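Local atomic coordinates of uncharacterized protein YobA (PDB entry 4QY7), a protein that is of unknown function, carries an OB-fold and belongs to the DUF3221 family, with a signal sequence suggesting that it is exported from the cell. Residues V14-E19 and D62-G67. Residues are numbered along the deposited sequence; the frame is centred on the assembly and turned at random.
Sequences VLKDNE and DDLKRG
K16 and R66 carry most of this contact, each laying its aliphatic chain against a backbone carbonyl of the other segment, an example of how long basic side chains can join a strand end to a neighbouring loop through their methylenes and through water. In K16, CG stands anti to the backbone N (chi1 -171°), which sends the chain across to 62-67; a bend at chi2 (-97°) then runs it past the L64 carbonyl, with K16 CD 3.4 Å from L64 O. Near its base, K16 CG also brushes L64 CD2 at 4.4 Å, the leucine being buried against L55 and Y90. The ammonium group has its strongest polar partner in T61 OG1, and K16 NZ also donates to a water 3.1 Å away. That water in turn lies within hydrogen-bonding distance of both D62 O and L64 O. Were this lysine an alanine, the methylenes beside L64 O would be gone, and T61 OG1 and the bridging water would probably lose their charged partner.

At the other end, R66 CD approaches V14 O at 3.1 Å, and R66 CG lies 3.4 Å from the same oxygen. The bend at chi3 (-55°) turns the guanidinium edge to face V14 O, the gap being bridged by a water that accepts in plane from R66 NH1 (2.8 Å) and lies within hydrogen-bonding distance of that oxygen. V14 and L15 form a classic beta bulge opposite I22 on strand 20-24, while G67 bonds through its backbone to V13 as strand 69-74 approaches. Between the segments, then, methylenes meet carbonyl oxygens and waters bridge, while direct hydrogen bonds sit just beside them, so the join probably depends more on the length of the two basic chains than on a charge pair.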
ATOM      1  N   VAL A  14       5.406  -0.489   4.492  1.00 14.15           N
ATOM      2  CA  VAL A  14       6.785  -0.080   4.848  0.50 13.98           C
ATOM      3  C   VAL A  14       6.788   1.308   5.480  1.00 18.95           C
ATOM      4  O   VAL A  14       7.602   1.567   6.370  1.00 20.67           O
ATOM      5  CB  VAL A  14       7.810  -0.155   3.683  0.50 17.22           C
ATOM      6  CG1 VAL A  14       8.193  -1.600   3.402  0.50 18.80           C
ATOM      7  CG2 VAL A  14       7.320   0.539   2.416  0.50 15.39           C
ATOM      8  N   LEU A  15       5.889   2.199   5.047  1.00 16.39           N
ATOM      9  CA  LEU A  15       5.735   3.537   5.629  0.50 16.44           C
ATOM     10  C   LEU A  15       4.259   3.827   5.796  1.00 20.07           C
ATOM     11  O   LEU A  15       3.458   3.428   4.956  1.00 17.67           O
ATOM     12  CB  LEU A  15       6.371   4.610   4.742  0.50 16.94           C
ATOM     13  CG  LEU A  15       7.882   4.529   4.538  0.50 20.73           C
ATOM     14  CD1 LEU A  15       8.299   5.290   3.283  0.50 22.08           C
ATOM     15  CD2 LEU A  15       8.629   5.068   5.769  0.50 25.80           C
ATOM     16  N   LYS A  16       3.876   4.501   6.878  1.00 17.18           N
ATOM     17  CA  LYS A  16       2.467   4.822   7.104  1.00 16.47           C
ATOM     18  C   LYS A  16       2.402   6.115   7.864  1.00 22.59           C
ATOM     19  O   LYS A  16       3.093   6.255   8.875  1.00 25.44           O
ATOM     20  CB  LYS A  16       1.753   3.702   7.898  1.00 18.66           C
ATOM     21  CG  LYS A  16       0.210   3.892   7.974  1.00 19.17           C
ATOM     22  CD  LYS A  16      -0.225   4.557   9.291  1.00 25.93           C
ATOM     23  CE  LYS A  16      -1.705   4.818   9.351  1.00 26.58           C
ATOM     24  NZ  LYS A  16      -2.129   5.243  10.724  1.00 25.58           N
ATOM     25  N   ASP A  17       1.634   7.070   7.357  1.00 21.28           N
ATOM     26  CA  ASP A  17       1.372   8.325   8.055  1.00 21.05           C
ATOM     27  C   ASP A  17      -0.134   8.484   8.036  1.00 23.61           C
ATOM     28  O   ASP A  17      -0.828   7.567   7.597  1.00 21.52           O
ATOM     29  CB  ASP A  17       2.173   9.487   7.456  1.00 23.17           C
ATOM     30  CG  ASP A  17       1.817   9.945   6.058  1.00 30.12           C
ATOM     31  OD1 ASP A  17       0.636   9.793   5.656  1.00 28.29           O
ATOM     32  OD2 ASP A  17       2.686  10.559   5.401  1.00 39.88           O
ATOM     33  N   ASN A  18      -0.658   9.613   8.516  1.00 24.49           N
ATOM     34  CA  ASN A  18      -2.110   9.753   8.599  0.50 24.22           C
ATOM     35  C   ASN A  18      -2.794   9.787   7.240  1.00 26.55           C
ATOM     36  O   ASN A  18      -3.959   9.405   7.172  1.00 28.28           O
ATOM     37  CB  ASN A  18      -2.502  11.003   9.380  0.50 28.64           C
ATOM     38  CG  ASN A  18      -2.041  10.959  10.814  0.50 42.25           C
ATOM     39  OD1 ASN A  18      -2.316  10.009  11.559  0.50 38.95           O
ATOM     40  ND2 ASN A  18      -1.259  11.931  11.214  0.50 30.65           N
ATOM     41  N   GLU A  19      -2.108  10.206   6.160  1.00 20.51           N
ATOM     42  CA  GLU A  19      -2.772  10.300   4.854  1.00 19.65           C
ATOM     43  C   GLU A  19      -2.521   9.163   3.898  1.00 20.26           C
ATOM     44  O   GLU A  19      -3.342   8.954   3.016  1.00 20.13           O
ATOM     45  CB  GLU A  19      -2.308  11.597   4.135  1.00 21.21           C
ATOM     46  CG  GLU A  19      -2.685  12.886   4.854  1.00 26.14           C
ATOM     47  CD  GLU A  19      -4.164  13.033   5.173  1.00 46.38           C
ATOM     48  OE1 GLU A  19      -4.996  12.457   4.432  1.00 31.55           O
ATOM     49  OE2 GLU A  19      -4.490  13.707   6.176  1.00 39.23           O
ATOM     50  N   ASP A  62      -5.616   2.959  12.770  1.00 25.01           N
ATOM     51  CA  ASP A  62      -4.694   2.731  13.889  1.00 26.42           C
ATOM     52  C   ASP A  62      -3.964   1.397  13.770  1.00 32.66           C
ATOM     53  O   ASP A  62      -2.765   1.356  14.040  1.00 33.16           O
ATOM     54  CB  ASP A  62      -5.443   2.810  15.227  1.00 29.96           C
ATOM     55  CG  ASP A  62      -5.967   4.193  15.571  1.00 41.24           C
ATOM     56  OD1 ASP A  62      -5.528   5.175  14.921  1.00 41.49           O
ATOM     57  OD2 ASP A  62      -6.816   4.299  16.497  1.00 43.73           O
ATOM     58  N   ASP A  63      -4.650   0.338  13.304  1.00 29.05           N
ATOM     59  CA  ASP A  63      -4.048  -0.998  13.143  1.00 28.95           C
ATOM     60  C   ASP A  63      -3.223  -1.175  11.853  1.00 29.35           C
ATOM     61  O   ASP A  63      -2.635  -2.253  11.642  1.00 27.35           O
ATOM     62  CB  ASP A  63      -5.145  -2.087  13.203  1.00 32.31           C
ATOM     63  CG  ASP A  63      -6.180  -2.045  12.094  1.00 46.85           C
ATOM     64  OD1 ASP A  63      -6.288  -0.997  11.425  1.00 47.54           O
ATOM     65  OD2 ASP A  63      -6.925  -3.038  11.939  1.00 54.59           O
ATOM     66  N   LEU A  64      -3.191  -0.157  10.963  1.00 23.99           N
ATOM     67  CA  LEU A  64      -2.393  -0.235   9.757  1.00 22.67           C
ATOM     68  C   LEU A  64      -0.990   0.204  10.145  1.00 25.17           C
ATOM     69  O   LEU A  64      -0.758   1.389  10.361  1.00 26.04           O
ATOM     70  CB  LEU A  64      -3.013   0.645   8.679  1.00 22.35           C
ATOM     71  CG  LEU A  64      -2.475   0.431   7.310  1.00 25.43           C
ATOM     72  CD1 LEU A  64      -2.775  -0.978   6.834  1.00 24.53           C
ATOM     73  CD2 LEU A  64      -3.076   1.458   6.357  1.00 27.38           C
ATOM     74  N   LYS A  65      -0.116  -0.760  10.414  1.00 20.69           N
ATOM     75  CA  LYS A  65       1.231  -0.486  10.915  1.00 20.78           C
ATOM     76  C   LYS A  65       2.289  -1.055  10.022  1.00 22.37           C
ATOM     77  O   LYS A  65       2.038  -2.023   9.284  1.00 19.96           O
ATOM     78  CB  LYS A  65       1.402  -1.103  12.304  1.00 23.20           C
ATOM     79  CG  LYS A  65       0.281  -0.711  13.274  1.00 30.35           C
ATOM     80  CD  LYS A  65       0.627  -0.923  14.712  1.00 34.42           C
ATOM     81  CE  LYS A  65      -0.477  -0.389  15.587  1.00 42.17           C
ATOM     82  NZ  LYS A  65      -0.148  -0.515  17.030  1.00 41.77           N
ATOM     83  N   ARG A  66       3.499  -0.502  10.146  1.00 19.94           N
ATOM     84  CA  ARG A  66       4.663  -0.996   9.400  1.00 18.45           C
ATOM     85  C   ARG A  66       4.884  -2.461   9.697  1.00 22.75           C
ATOM     86  O   ARG A  66       4.774  -2.905  10.861  1.00 22.58           O
ATOM     87  CB  ARG A  66       5.948  -0.221   9.762  1.00 19.81           C
ATOM     88  CG  ARG A  66       5.986   1.229   9.298  1.00 25.64           C
ATOM     89  CD  ARG A  66       7.394   1.791   9.459  1.00 27.75           C
ATOM     90  NE  ARG A  66       7.908   1.652  10.829  1.00 33.01           N
ATOM     91  CZ  ARG A  66       9.196   1.656  11.166  1.00 45.50           C
ATOM     92  NH1 ARG A  66      10.138   1.801  10.236  1.00 28.23           N
ATOM     93  NH2 ARG A  66       9.556   1.514  12.439  1.00 43.70           N
ATOM     94  N   GLY A  67       5.156  -3.209   8.648  1.00 17.08           N
ATOM     95  CA  GLY A  67       5.395  -4.641   8.775  1.00 18.03           C
ATOM     96  C   GLY A  67       4.180  -5.497   8.535  1.00 20.01           C
ATOM     97  O   GLY A  67       4.319  -6.706   8.318  1.00 21.34           O
TER
HETATM   98  O   HOH W   1       9.881   2.359   7.539  1.00 29.89           O
HETATM   99  O   HOH W   2      -1.143   2.946  12.496  1.00 23.99           O